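Local structure of CRISPR-associated protein Cse2 (Thermus thermophilus, 2ZCA) at residues A[97-105]-A[143-154]; A[20-28]-A[38-46]. The protein belongs to the CasB/Cse2 family of type I-E CRISPR systems and probably takes part in adaptive immunity against viruses and plasmids. All coordinates share one frame; numbering follows the deposited sequence.

Interaction 1 of 2, residues A[97-105]-A[143-154]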
loop_
_atom_site.group_PDB
_atom_site.type_symbol
_atom_site.label_atom_id
_atom_site.label_comp_id
_atom_site.label_asym_id
_atom_site.label_seq_id
_atom_site.Cartn_x
_atom_site.Cartn_y
_atom_site.Cartn_z
ATOM N N GLU A 97 -13.974 12.257 2.999
ATOM C CA GLU A 97 -14.493 11.817 1.711
ATOM C C GLU A 97 -13.816 12.534 0.548
ATOM O O GLU A 97 -13.582 11.933 -0.502
ATOM C CB GLU A 97 -16.004 12.024 1.623
ATOM C CG GLU A 97 -16.586 11.356 0.397
ATOM C CD GLU A 97 -18.086 11.481 0.300
ATOM O OE1 GLU A 97 -18.643 10.975 -0.695
ATOM O OE2 GLU A 97 -18.705 12.081 1.206
ATOM N N LYS A 98 -13.512 13.816 0.726
ATOM C CA LYS A 98 -12.846 14.576 -0.325
ATOM C C LYS A 98 -11.435 14.034 -0.544
ATOM O O LYS A 98 -10.919 14.057 -1.663
ATOM C CB LYS A 98 -12.790 16.064 0.033
ATOM C CG LYS A 98 -14.150 16.745 0.041
ATOM C CD LYS A 98 -14.027 18.223 0.380
ATOM C CE LYS A 98 -15.383 18.916 0.362
ATOM N NZ LYS A 98 -16.039 18.817 -0.971
ATOM N N ARG A 99 -10.805 13.556 0.525
ATOM C CA ARG A 99 -9.467 12.992 0.395
ATOM C C ARG A 99 -9.576 11.675 -0.361
ATOM O O ARG A 99 -8.729 11.349 -1.190
ATOM C CB ARG A 99 -8.833 12.745 1.767
ATOM C CG ARG A 99 -8.372 14.003 2.474
ATOM C CD ARG A 99 -7.358 13.671 3.561
ATOM N NE ARG A 99 -6.840 14.867 4.219
ATOM C CZ ARG A 99 -7.543 15.627 5.053
ATOM N NH1 ARG A 99 -8.802 15.315 5.338
ATOM N NH2 ARG A 99 -6.990 16.703 5.597
ATOM N N PHE A 100 -10.628 10.919 -0.064
ATOM C CA PHE A 100 -10.851 9.644 -0.730
ATOM C C PHE A 100 -11.039 9.870 -2.231
ATOM O O PHE A 100 -10.423 9.193 -3.049
ATOM C CB PHE A 100 -12.088 8.947 -0.147
ATOM C CG PHE A 100 -12.521 7.733 -0.923
ATOM C CD1 PHE A 100 -11.695 6.615 -1.017
ATOM C CD2 PHE A 100 -13.749 7.715 -1.582
ATOM C CE1 PHE A 100 -12.081 5.500 -1.754
ATOM C CE2 PHE A 100 -14.147 6.600 -2.326
ATOM C CZ PHE A 100 -13.309 5.490 -2.412
ATOM N N LEU A 101 -11.886 10.822 -2.600
ATOM C CA LEU A 101 -12.102 11.083 -4.023
ATOM C C LEU A 101 -10.827 11.541 -4.726
ATOM O O LEU A 101 -10.570 11.154 -5.867
ATOM C CB LEU A 101 -13.217 12.113 -4.217
ATOM C CG LEU A 101 -14.592 11.587 -3.786
ATOM C CD1 LEU A 101 -15.638 12.679 -3.955
ATOM C CD2 LEU A 101 -14.961 10.362 -4.609
ATOM N N ALA A 102 -10.024 12.356 -4.046
ATOM C CA ALA A 102 -8.772 12.840 -4.623
ATOM C C ALA A 102 -7.804 11.678 -4.809
ATOM O O ALA A 102 -6.966 11.684 -5.714
ATOM C CB ALA A 102 -8.150 13.905 -3.723
ATOM N N LEU A 103 -7.915 10.683 -3.936
ATOM C CA LEU A 103 -7.068 9.502 -4.023
ATOM C C LEU A 103 -7.442 8.737 -5.293
ATOM O O LEU A 103 -6.576 8.345 -6.078
ATOM C CB LEU A 103 -7.269 8.622 -2.787
ATOM C CG LEU A 103 -6.485 7.311 -2.746
ATOM C CD1 LEU A 103 -5.007 7.589 -2.945
ATOM C CD2 LEU A 103 -6.739 6.612 -1.418
ATOM N N LEU A 104 -8.738 8.540 -5.505
ATOM C CA LEU A 104 -9.190 7.837 -6.700
ATOM C C LEU A 104 -8.778 8.589 -7.969
ATOM O O LEU A 104 -8.566 7.984 -9.017
ATOM C CB LEU A 104 -10.714 7.682 -6.687
ATOM C CG LEU A 104 -11.346 6.901 -5.536
ATOM C CD1 LEU A 104 -12.858 6.843 -5.746
ATOM C CD2 LEU A 104 -10.765 5.491 -5.483
ATOM N N GLU A 105 -8.659 9.909 -7.865
ATOM C CA GLU A 105 -8.302 10.747 -9.013
ATOM C C GLU A 105 -6.802 10.961 -9.203
ATOM O O GLU A 105 -6.385 11.582 -10.176
ATOM C CB GLU A 105 -8.991 12.113 -8.879
ATOM C CG GLU A 105 -10.510 12.031 -8.816
ATOM C CD GLU A 105 -11.146 13.199 -8.075
ATOM O OE1 GLU A 105 -10.411 14.099 -7.606
ATOM O OE2 GLU A 105 -12.390 13.210 -7.957
ATOM N N ARG A 143 -9.511 2.136 -15.429
ATOM C CA ARG A 143 -9.612 2.623 -14.055
ATOM C C ARG A 143 -10.595 1.724 -13.301
ATOM O O ARG A 143 -11.425 2.197 -12.529
ATOM C CB ARG A 143 -10.082 4.086 -14.028
ATOM C CG ARG A 143 -9.103 5.041 -14.717
ATOM C CD ARG A 143 -9.525 6.503 -14.634
ATOM N NE ARG A 143 -9.454 7.031 -13.272
ATOM C CZ ARG A 143 -10.508 7.214 -12.487
ATOM N NH1 ARG A 143 -11.720 6.916 -12.930
ATOM N NH2 ARG A 143 -10.348 7.697 -11.258
ATOM N N HIS A 144 -10.488 0.415 -13.516
ATOM C CA HIS A 144 -11.398 -0.514 -12.857
ATOM C C HIS A 144 -11.160 -0.614 -11.356
ATOM O O HIS A 144 -12.107 -0.793 -10.592
ATOM C CB HIS A 144 -11.329 -1.901 -13.512
ATOM C CG HIS A 144 -10.016 -2.599 -13.345
ATOM N ND1 HIS A 144 -9.760 -3.464 -12.304
ATOM C CD2 HIS A 144 -8.892 -2.577 -14.101
ATOM C CE1 HIS A 144 -8.536 -3.948 -12.427
ATOM N NE2 HIS A 144 -7.988 -3.425 -13.510
ATOM N N VAL A 145 -9.907 -0.490 -10.927
ATOM C CA VAL A 145 -9.614 -0.553 -9.499
ATOM C C VAL A 145 -10.280 0.629 -8.798
ATOM O O VAL A 145 -10.901 0.472 -7.745
ATOM C CB VAL A 145 -8.097 -0.486 -9.217
ATOM C CG1 VAL A 145 -7.857 -0.448 -7.711
ATOM C CG2 VAL A 145 -7.393 -1.686 -9.833
ATOM N N GLN A 146 -10.146 1.813 -9.387
ATOM C CA GLN A 146 -10.736 3.014 -8.805
ATOM C C GLN A 146 -12.247 2.888 -8.669
ATOM O O GLN A 146 -12.823 3.291 -7.655
ATOM C CB GLN A 146 -10.390 4.243 -9.648
ATOM C CG GLN A 146 -8.923 4.641 -9.574
ATOM C CD GLN A 146 -8.031 3.881 -10.546
ATOM O OE1 GLN A 146 -8.389 2.815 -11.044
ATOM N NE2 GLN A 146 -6.850 4.434 -10.810
ATOM N N ALA A 147 -12.891 2.331 -9.689
ATOM C CA ALA A 147 -14.337 2.158 -9.638
ATOM C C ALA A 147 -14.712 1.175 -8.531
ATOM O O ALA A 147 -15.718 1.361 -7.848
ATOM C CB ALA A 147 -14.860 1.660 -10.982
ATOM N N ARG A 148 -13.901 0.135 -8.348
ATOM C CA ARG A 148 -14.186 -0.857 -7.313
ATOM C C ARG A 148 -13.988 -0.258 -5.923
ATOM O O ARG A 148 -14.706 -0.607 -4.983
ATOM C CB ARG A 148 -13.296 -2.093 -7.470
ATOM C CG ARG A 148 -13.900 -3.354 -6.848
ATOM C CD ARG A 148 -12.846 -4.416 -6.565
ATOM N NE ARG A 148 -12.068 -4.080 -5.376
ATOM C CZ ARG A 148 -10.745 -3.954 -5.353
ATOM N NH1 ARG A 148 -10.129 -3.646 -4.218
ATOM N NH2 ARG A 148 -10.040 -4.134 -6.463
ATOM N N TRP A 149 -13.014 0.637 -5.786
ATOM C CA TRP A 149 -12.784 1.276 -4.495
ATOM C C TRP A 149 -14.018 2.104 -4.159
ATOM O O TRP A 149 -14.482 2.119 -3.017
ATOM C CB TRP A 149 -11.541 2.170 -4.548
ATOM C CG TRP A 149 -10.265 1.413 -4.342
ATOM C CD1 TRP A 149 -10.011 0.119 -4.697
ATOM C CD2 TRP A 149 -9.056 1.913 -3.759
ATOM N NE1 TRP A 149 -8.716 -0.219 -4.372
ATOM C CE2 TRP A 149 -8.108 0.865 -3.794
ATOM C CE3 TRP A 149 -8.680 3.147 -3.211
ATOM C CZ2 TRP A 149 -6.805 1.012 -3.301
ATOM C CZ3 TRP A 149 -7.383 3.292 -2.718
ATOM C CH2 TRP A 149 -6.464 2.228 -2.768
ATOM N N ALA A 150 -14.554 2.789 -5.162
ATOM C CA ALA A 150 -15.745 3.599 -4.959
ATOM C C ALA A 150 -16.888 2.695 -4.505
ATOM O O ALA A 150 -17.668 3.065 -3.628
ATOM C CB ALA A 150 -16.118 4.324 -6.247
ATOM N N ARG A 151 -16.971 1.506 -5.098
ATOM C CA ARG A 151 -18.004 0.530 -4.750
ATOM C C ARG A 151 -17.852 0.087 -3.292
ATOM O O ARG A 151 -18.835 -0.029 -2.558
ATOM C CB ARG A 151 -17.899 -0.701 -5.657
ATOM C CG ARG A 151 -19.035 -1.714 -5.493
ATOM C CD ARG A 151 -18.758 -2.996 -6.279
ATOM N NE ARG A 151 -17.736 -3.819 -5.634
ATOM C CZ ARG A 151 -17.087 -4.817 -6.230
ATOM N NH1 ARG A 151 -17.348 -5.123 -7.493
ATOM N NH2 ARG A 151 -16.179 -5.515 -5.558
ATOM N N GLU A 152 -16.614 -0.164 -2.875
ATOM C CA GLU A 152 -16.352 -0.591 -1.504
ATOM C C GLU A 152 -16.661 0.521 -0.503
ATOM O O GLU A 152 -17.222 0.271 0.566
ATOM C CB GLU A 152 -14.886 -1.017 -1.352
ATOM C CG GLU A 152 -14.426 -2.052 -2.366
ATOM C CD GLU A 152 -12.969 -2.449 -2.191
ATOM O OE1 GLU A 152 -12.182 -1.631 -1.662
ATOM O OE2 GLU A 152 -12.607 -3.574 -2.598
ATOM N N TYR A 153 -16.295 1.750 -0.852
ATOM C CA TYR A 153 -16.524 2.891 0.025
ATOM C C TYR A 153 -18.014 3.178 0.209
ATOM O O TYR A 153 -18.523 3.179 1.331
ATOM C CB TYR A 153 -15.816 4.125 -0.540
ATOM C CG TYR A 153 -15.893 5.359 0.329
ATOM C CD1 TYR A 153 -17.025 6.175 0.325
ATOM C CD2 TYR A 153 -14.821 5.724 1.148
ATOM C CE1 TYR A 153 -17.088 7.325 1.110
ATOM C CE2 TYR A 153 -14.873 6.873 1.937
ATOM C CZ TYR A 153 -16.010 7.668 1.912
ATOM O OH TYR A 153 -16.068 8.810 2.675
ATOM N N TYR A 154 -18.717 3.420 -0.891
ATOM C CA TYR A 154 -20.142 3.715 -0.801
ATOM C C TYR A 154 -20.965 2.493 -0.419
ATOM O O TYR A 154 -22.108 2.616 0.024
ATOM C CB TYR A 154 -20.620 4.328 -2.118
ATOM C CG TYR A 154 -20.001 5.687 -2.332
ATOM C CD1 TYR A 154 -20.345 6.765 -1.513
ATOM C CD2 TYR A 154 -18.998 5.875 -3.279
ATOM C CE1 TYR A 154 -19.695 7.993 -1.628
ATOM C CE2 TYR A 154 -18.342 7.096 -3.401
ATOM C CZ TYR A 154 -18.693 8.150 -2.571
ATOM O OH TYR A 154 -18.025 9.352 -2.672
HETATM O O HOH W 1 -18.492 9.495 3.493
HETATM O O HOH W 2 -6.532 7.561 -10.648
#

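Interaction 2 of 2, residues A[20-28]-A[38-46]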
loop_
_atom_site.group_PDB
_atom_site.type_symbol
_atom_site.label_atom_id
_atom_site.label_comp_id
_atom_site.label_asym_id
_atom_site.label_seq_id
_atom_site.Cartn_x
_atom_site.Cartn_y
_atom_site.Cartn_z
ATOM N N TRP A 20 13.831 -8.051 11.290
ATOM C CA TRP A 20 12.662 -7.176 11.191
ATOM C C TRP A 20 12.929 -5.751 11.659
ATOM O O TRP A 20 12.603 -4.797 10.955
ATOM C CB TRP A 20 11.477 -7.749 11.979
ATOM C CG TRP A 20 10.274 -6.824 12.004
ATOM C CD1 TRP A 20 9.642 -6.334 13.110
ATOM C CD2 TRP A 20 9.591 -6.262 10.872
ATOM N NE1 TRP A 20 8.611 -5.500 12.741
ATOM C CE2 TRP A 20 8.558 -5.438 11.373
ATOM C CE3 TRP A 20 9.754 -6.372 9.483
ATOM C CZ2 TRP A 20 7.689 -4.726 10.533
ATOM C CZ3 TRP A 20 8.890 -5.664 8.647
ATOM C CH2 TRP A 20 7.871 -4.853 9.178
ATOM N N THR A 21 13.519 -5.601 12.843
ATOM C CA THR A 21 13.798 -4.269 13.375
ATOM C C THR A 21 14.494 -3.387 12.349
ATOM O O THR A 21 14.110 -2.233 12.145
ATOM C CB THR A 21 14.665 -4.341 14.649
ATOM O OG1 THR A 21 13.927 -5.002 15.685
ATOM C CG2 THR A 21 15.047 -2.937 15.116
ATOM N N ALA A 22 15.515 -3.934 11.700
ATOM C CA ALA A 22 16.260 -3.201 10.686
ATOM C C ALA A 22 15.411 -2.994 9.429
ATOM O O ALA A 22 15.477 -1.942 8.795
ATOM C CB ALA A 22 17.542 -3.955 10.332
ATOM N N ALA A 23 14.623 -4.004 9.071
ATOM C CA ALA A 23 13.772 -3.917 7.890
ATOM C C ALA A 23 12.712 -2.835 8.083
ATOM O O ALA A 23 12.518 -1.984 7.213
ATOM C CB ALA A 23 13.107 -5.264 7.618
ATOM N N ARG A 24 12.028 -2.871 9.225
ATOM C CA ARG A 24 10.998 -1.882 9.513
ATOM C C ARG A 24 11.606 -0.487 9.505
ATOM O O ARG A 24 11.005 0.453 8.998
ATOM C CB ARG A 24 10.346 -2.137 10.878
ATOM C CG ARG A 24 9.195 -1.172 11.186
ATOM C CD ARG A 24 8.702 -1.303 12.624
ATOM N NE ARG A 24 7.427 -0.616 12.840
ATOM C CZ ARG A 24 7.261 0.704 12.830
ATOM N NH1 ARG A 24 8.289 1.513 12.616
ATOM N NH2 ARG A 24 6.055 1.220 13.036
ATOM N N ALA A 25 12.801 -0.356 10.076
ATOM C CA ALA A 25 13.474 0.934 10.122
ATOM C C ALA A 25 13.703 1.464 8.712
ATOM O O ALA A 25 13.494 2.651 8.445
ATOM C CB ALA A 25 14.807 0.808 10.864
ATOM N N ALA A 26 14.126 0.585 7.806
ATOM C CA ALA A 26 14.377 0.992 6.427
ATOM C C ALA A 26 13.069 1.304 5.705
ATOM O O ALA A 26 12.969 2.312 5.005
ATOM C CB ALA A 26 15.136 -0.100 5.684
ATOM N N PHE A 27 12.075 0.436 5.869
ATOM C CA PHE A 27 10.785 0.651 5.223
ATOM C C PHE A 27 10.123 1.925 5.738
ATOM O O PHE A 27 9.596 2.723 4.958
ATOM C CB PHE A 27 9.836 -0.531 5.469
ATOM C CG PHE A 27 10.240 -1.808 4.781
ATOM C CD1 PHE A 27 10.977 -1.787 3.601
ATOM C CD2 PHE A 27 9.829 -3.039 5.288
ATOM C CE1 PHE A 27 11.297 -2.976 2.936
ATOM C CE2 PHE A 27 10.142 -4.232 4.629
ATOM C CZ PHE A 27 10.877 -4.198 3.452
ATOM N N ARG A 28 10.147 2.118 7.053
ATOM C CA ARG A 28 9.523 3.297 7.642
ATOM C C ARG A 28 10.199 4.575 7.162
ATOM O O ARG A 28 9.530 5.533 6.780
ATOM C CB ARG A 28 9.570 3.216 9.174
ATOM C CG ARG A 28 8.940 4.414 9.865
ATOM C CD ARG A 28 7.438 4.512 9.588
ATOM N NE ARG A 28 6.860 5.707 10.195
ATOM C CZ ARG A 28 7.064 6.947 9.763
ATOM N NH1 ARG A 28 7.832 7.174 8.703
ATOM N NH2 ARG A 28 6.514 7.970 10.405
ATOM N N TYR A 38 15.049 4.603 -2.059
ATOM C CA TYR A 38 15.715 4.622 -0.757
ATOM C C TYR A 38 16.597 3.369 -0.699
ATOM O O TYR A 38 16.107 2.256 -0.508
ATOM C CB TYR A 38 14.686 4.617 0.386
ATOM C CG TYR A 38 15.310 4.782 1.755
ATOM C CD1 TYR A 38 15.991 5.952 2.095
ATOM C CD2 TYR A 38 15.272 3.748 2.692
ATOM C CE1 TYR A 38 16.626 6.083 3.333
ATOM C CE2 TYR A 38 15.904 3.872 3.933
ATOM C CZ TYR A 38 16.579 5.042 4.242
ATOM O OH TYR A 38 17.213 5.166 5.461
ATOM N N PRO A 39 17.917 3.540 -0.874
ATOM C CA PRO A 39 18.872 2.427 -0.858
ATOM C C PRO A 39 18.749 1.381 0.243
ATOM O O PRO A 39 18.756 0.186 -0.046
ATOM C CB PRO A 39 20.221 3.139 -0.824
ATOM C CG PRO A 39 19.958 4.357 -1.648
ATOM C CD PRO A 39 18.621 4.818 -1.092
ATOM N N ARG A 40 18.630 1.807 1.496
ATOM C CA ARG A 40 18.566 0.838 2.590
ATOM C C ARG A 40 17.373 -0.123 2.584
ATOM O O ARG A 40 17.414 -1.170 3.231
ATOM C CB ARG A 40 18.659 1.558 3.937
ATOM C CG ARG A 40 19.985 2.291 4.143
ATOM C CD ARG A 40 21.196 1.358 4.019
ATOM N NE ARG A 40 22.456 2.104 4.002
ATOM C CZ ARG A 40 23.667 1.554 3.939
ATOM N NH1 ARG A 40 23.805 0.235 3.887
ATOM N NH2 ARG A 40 24.745 2.330 3.920
ATOM N N ALA A 41 16.317 0.215 1.856
ATOM C CA ALA A 41 15.159 -0.671 1.796
ATOM C C ALA A 41 15.346 -1.756 0.738
ATOM O O ALA A 41 14.725 -2.813 0.808
ATOM C CB ALA A 41 13.894 0.135 1.488
HETATM N N MSE A 42 16.216 -1.494 -0.232
HETATM C CA MSE A 42 16.443 -2.424 -1.331
HETATM C C MSE A 42 16.829 -3.860 -0.971
HETATM O O MSE A 42 16.321 -4.806 -1.570
HETATM C CB MSE A 42 17.452 -1.809 -2.309
HETATM C CG MSE A 42 16.911 -0.532 -2.954
HETATM SE SE MSE A 42 18.064 0.269 -4.271
HETATM C CE MSE A 42 17.126 1.944 -4.531
ATOM N N PRO A 43 17.726 -4.048 0.006
ATOM C CA PRO A 43 18.104 -5.421 0.366
ATOM C C PRO A 43 16.930 -6.257 0.885
ATOM O O PRO A 43 16.987 -7.490 0.890
ATOM C CB PRO A 43 19.169 -5.213 1.443
ATOM C CG PRO A 43 19.805 -3.927 1.040
ATOM C CD PRO A 43 18.603 -3.073 0.678
ATOM N N TYR A 44 15.869 -5.584 1.319
ATOM C CA TYR A 44 14.698 -6.265 1.872
ATOM C C TYR A 44 13.584 -6.514 0.863
ATOM O O TYR A 44 12.623 -7.229 1.156
ATOM C CB TYR A 44 14.139 -5.452 3.041
ATOM C CG TYR A 44 15.136 -5.252 4.156
ATOM C CD1 TYR A 44 15.469 -6.298 5.017
ATOM C CD2 TYR A 44 15.771 -4.025 4.332
ATOM C CE1 TYR A 44 16.414 -6.124 6.028
ATOM C CE2 TYR A 44 16.719 -3.841 5.337
ATOM C CZ TYR A 44 17.035 -4.893 6.180
ATOM O OH TYR A 44 17.975 -4.708 7.171
ATOM N N VAL A 45 13.712 -5.928 -0.321
ATOM C CA VAL A 45 12.692 -6.080 -1.350
ATOM C C VAL A 45 13.200 -6.748 -2.630
ATOM O O VAL A 45 12.495 -7.561 -3.231
ATOM C CB VAL A 45 12.087 -4.706 -1.707
ATOM C CG1 VAL A 45 11.069 -4.849 -2.828
ATOM C CG2 VAL A 45 11.429 -4.101 -0.468
ATOM N N GLU A 46 14.421 -6.419 -3.043
ATOM C CA GLU A 46 14.969 -6.980 -4.274
ATOM C C GLU A 46 15.019 -8.510 -4.324
ATOM O O GLU A 46 14.753 -9.104 -5.369
ATOM C CB GLU A 46 16.353 -6.387 -4.557
ATOM C CG GLU A 46 16.317 -4.912 -4.965
ATOM C CD GLU A 46 15.425 -4.646 -6.172
ATOM O OE1 GLU A 46 15.421 -5.475 -7.108
ATOM O OE2 GLU A 46 14.736 -3.599 -6.197
#

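Interaction 1 of 2, residues A[97-105]-A[143-154]
Helix segments 97-104 and 144-154 run nearly antiparallel, their N-to-C directions 160° apart and their axes 10.5 Å apart at closest approach, and Phe100 lies nearest Tyr153, Leu104 nearest Gln146. The Phe100 ring enters the second helix as a knob among Trp149, Ala150, Tyr153 and Tyr154. Its face meets Tyr153 in an offset stack, centroids 4.1 Å apart and planes at 9°, while its edge points at the backbone of Trp149 and Ala150. The two stacked side chains slide past each other in opposite directions. Leu104 CG covers the opposite face of Phe100 toward its rim, and Leu104 sends CD2 to Trp149 CB at 3.5 Å; Leu103 CD2 meets the indole edge.

Polar links close the two ends. Extended Glu97 offers the anti lone pair of OE1 to the hydroxyl OH of Tyr154, 2.6 Å away, and a water bound to Tyr153 OH reaches Glu97 OE2 weakly. At the other end Arg143 NH2 donates to Leu104 O over 2.9 Å from above the carbonyl plane, and a second water joins that oxygen to Gln146 NE2, which also bonds Trp138 O. With helix 82-90 touching both Phe100 and Tyr153, this is a single knob-in-hole contact of a nearly antiparallel helix pair within the all-helical Cse2 fold.

Interaction 2 of 2, residues A[20-28]-A[38-46]
Tyr44 lays one face of its ring over Ala23: the CA of Ala23 stands 3.8 Å from the ring centroid and only 8° off the ring normal, a CH-pi contact almost straight over the centre. This is a single knob-into-hole contact between two helices that cross nearly perpendicularly, with Tyr44 as the knob and Ala22, Ala23, Ala26 and Phe27 forming the hole. The axes of helix segments 20-28 and 42-46 come within 9.9 Å at a signed crossing angle of -99°, and the small alanines let the phenol lie close to the backbone of the first helix. With CG anti to its own carbonyl carbon, Tyr44 reaches along to Ala22, whose CB is met by the hydroxyl end.

Phe27 closes the side of the hole. An edge of Tyr44 faces its ring in a T-shaped pair, the planes at 72° and the centroids 6.0 Å apart, and Phe27 CZ comes to 3.5 Å from Tyr44 CB. Val45 CG2 and the methyl of Ala41 pack against the same phenyl group, which Leu11 and Leu14 of helix 3-15 and Ala70 of helix 56-71 also touch. Four helices thus meet around Phe27, and Trp10 NE1 ties helix 3-15 to the Tyr44 carbonyl.

No hydrogen bond links the two segments. Beside the knob, the 3-10 turn 39-41 covers Ala26, whose CB rests 3.5 Å from Arg40 O, while the Tyr38 ring brings CE2 to 3.5 Å from Ala26 O.

Overall arrangement
Interactions 1 and 2 sit on opposite sides of the chain's centre, each about 15 Å from it, with their own centres 30 Å apart and their nearest atoms still about 16 Å apart, so neither touches the other. They follow in series: 20-28 with 38-46 is complete before 97-105 begins. Both use an aromatic knob, but in different ways. Interaction 1 joins a nearly antiparallel pair through nearly parallel rings and adds direct and water-mediated polar links; interaction 2 joins nearly perpendicular helices without a hydrogen bond between the segments. Helices 3-15 and 56-71 back interaction 2, whereas helices 82-90, 111-121 and 128-136 touch the side chains of interaction 1.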